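Cystatin-2 (Ornithodoros moubata, PDB 3L0R) inhibits a broad range of cysteine proteinases, among them mammalian cathepsins B, C, H, L and S, as a secreted salivary cystatin of the soft tick. Local coordinates at residues 23-28 against 56-61. Numbering follows the deposited sequence.
Sequences FATSSQ and LTIEIS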
loop_
_atom_site.group_PDB
_atom_site.type_symbol
_atom_site.label_atom_id
_atom_site.label_comp_id
_atom_site.label_asym_id
_atom_site.label_seq_id
_atom_site.Cartn_x
_atom_site.Cartn_y
_atom_site.Cartn_z
ATOM N N PHE A 23 3.410 1.656 -2.945
ATOM C CA PHE A 23 3.779 2.991 -2.495
ATOM C C PHE A 23 3.610 3.099 -0.986
ATOM O O PHE A 23 4.489 3.575 -0.289
ATOM C CB PHE A 23 2.952 4.085 -3.201
ATOM C CG PHE A 23 3.012 5.416 -2.505
ATOM C CD1 PHE A 23 4.143 6.238 -2.635
ATOM C CD2 PHE A 23 1.964 5.835 -1.678
ATOM C CE1 PHE A 23 4.211 7.457 -1.969
ATOM C CE2 PHE A 23 2.032 7.045 -0.998
ATOM C CZ PHE A 23 3.151 7.863 -1.148
ATOM N N ALA A 24 2.475 2.637 -0.489
ATOM C CA ALA A 24 2.153 2.772 0.925
ATOM C C ALA A 24 3.017 1.850 1.790
ATOM O O ALA A 24 3.424 2.220 2.903
ATOM C CB ALA A 24 0.671 2.491 1.152
ATOM N N THR A 25 3.299 0.659 1.274
ATOM C CA THR A 25 4.037 -0.349 2.024
ATOM C C THR A 25 5.535 -0.040 2.078
ATOM O O THR A 25 6.173 -0.164 3.138
ATOM C CB THR A 25 3.767 -1.750 1.435
ATOM O OG1 THR A 25 2.375 -2.051 1.609
ATOM C CG2 THR A 25 4.591 -2.830 2.120
ATOM N N SER A 26 6.086 0.364 0.936
ATOM C CA SER A 26 7.505 0.680 0.809
ATOM C C SER A 26 7.876 1.821 1.765
ATOM O O SER A 26 9.041 2.097 2.061
ATOM C CB SER A 26 7.789 1.097 -0.638
ATOM O OG SER A 26 7.325 2.415 -0.939
ATOM N N SER A 27 6.841 2.469 2.247
ATOM C CA SER A 27 6.971 3.712 2.924
ATOM C C SER A 27 7.001 3.475 4.449
ATOM O O SER A 27 7.262 4.394 5.227
ATOM C CB SER A 27 5.767 4.538 2.487
ATOM O OG SER A 27 5.754 5.750 3.137
ATOM N N GLN A 28 6.750 2.225 4.850
ATOM C CA GLN A 28 6.687 1.822 6.257
ATOM C C GLN A 28 8.033 1.265 6.694
ATOM O O GLN A 28 8.274 0.062 6.578
ATOM C CB GLN A 28 5.586 0.768 6.453
ATOM C CG GLN A 28 4.205 1.232 6.000
ATOM C CD GLN A 28 3.851 2.589 6.584
ATOM O OE1 GLN A 28 3.922 2.784 7.797
ATOM N NE2 GLN A 28 3.480 3.534 5.723
ATOM N N LEU A 56 -7.010 0.624 0.956
ATOM C CA LEU A 56 -6.564 -0.678 0.493
ATOM C C LEU A 56 -6.356 -1.647 1.647
ATOM O O LEU A 56 -5.598 -1.359 2.592
ATOM C CB LEU A 56 -5.272 -0.540 -0.319
ATOM C CG LEU A 56 -5.134 0.722 -1.193
ATOM C CD1 LEU A 56 -3.697 0.912 -1.609
ATOM C CD2 LEU A 56 -6.068 0.694 -2.427
ATOM N N THR A 57 -7.069 -2.768 1.574
ATOM C CA THR A 57 -6.888 -3.891 2.448
ATOM C C THR A 57 -5.957 -4.851 1.684
ATOM O O THR A 57 -6.276 -5.352 0.594
ATOM C CB THR A 57 -8.252 -4.545 2.806
ATOM O OG1 THR A 57 -9.151 -3.538 3.278
ATOM C CG2 THR A 57 -8.106 -5.602 3.894
ATOM N N ILE A 58 -4.774 -5.048 2.252
ATOM C CA ILE A 58 -3.697 -5.766 1.587
ATOM C C ILE A 58 -3.051 -6.771 2.519
ATOM O O ILE A 58 -3.127 -6.640 3.749
ATOM C CB ILE A 58 -2.601 -4.807 1.065
ATOM C CG1 ILE A 58 -1.742 -4.294 2.226
ATOM C CG2 ILE A 58 -3.235 -3.647 0.229
ATOM C CD1 ILE A 58 -1.076 -2.936 1.990
ATOM N N GLU A 59 -2.435 -7.786 1.922
ATOM C CA GLU A 59 -1.554 -8.678 2.653
ATOM C C GLU A 59 -0.112 -8.336 2.374
ATOM O O GLU A 59 0.295 -8.164 1.220
ATOM C CB GLU A 59 -1.847 -10.131 2.332
ATOM C CG GLU A 59 -3.133 -10.583 2.966
ATOM C CD GLU A 59 -3.578 -11.940 2.499
ATOM O OE1 GLU A 59 -2.903 -12.530 1.621
ATOM O OE2 GLU A 59 -4.618 -12.420 3.014
ATOM N N ILE A 60 0.653 -8.208 3.455
ATOM C CA ILE A 60 2.058 -7.844 3.356
ATOM C C ILE A 60 2.955 -8.929 3.923
ATOM O O ILE A 60 2.503 -9.810 4.669
ATOM C CB ILE A 60 2.368 -6.469 4.016
ATOM C CG1 ILE A 60 2.339 -6.571 5.550
ATOM C CG2 ILE A 60 1.431 -5.384 3.453
ATOM C CD1 ILE A 60 2.923 -5.367 6.275
ATOM N N SER A 61 4.234 -8.843 3.565
ATOM C CA SER A 61 5.224 -9.845 3.940
ATOM C C SER A 61 6.579 -9.179 3.836
ATOM O O SER A 61 6.793 -8.379 2.930
ATOM C CB SER A 61 5.170 -11.039 2.976
ATOM O OG SER A 61 5.623 -12.225 3.602
#
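Thr25, in the last turn of helix 15-25, meets two isoleucines of strand 52-66 through its hydroxyl. Thr25 OG1 lies 3.6 Å from Ile58 CD1, with the two side chains running past each other in opposite senses, and 3.9 Å from Ile60 CG2, the two side chains lying at a slant to each other. Both contacts are van der Waals in kind, and the 116 Å² buried in total marks a light touch. The nearly extended chi2 of Ile58, -154°, takes CD1 out toward Thr25 OG1. In Ile60 the touching atom is CG2, which lies beside the backbone N and anti to the carbonyl carbon. The buried hydroxyl is satisfied elsewhere, by hydrogen bonds with Ala21 O and Tyr106 OH; Tyr106, from strand 100-108, also packs on both isoleucines. Thr25 to Gln28 form a type I turn, closed by the 3.0 Å bond from Gln28 N to Thr25 O. Gln28 then folds back so that NE2 donates to Ala24 O at 3.1 Å, with an N-H...O angle of 160°. Alternate residues of the strand face the helix, as expected of the cystatin fold, in which an antiparallel sheet wraps around a single helix.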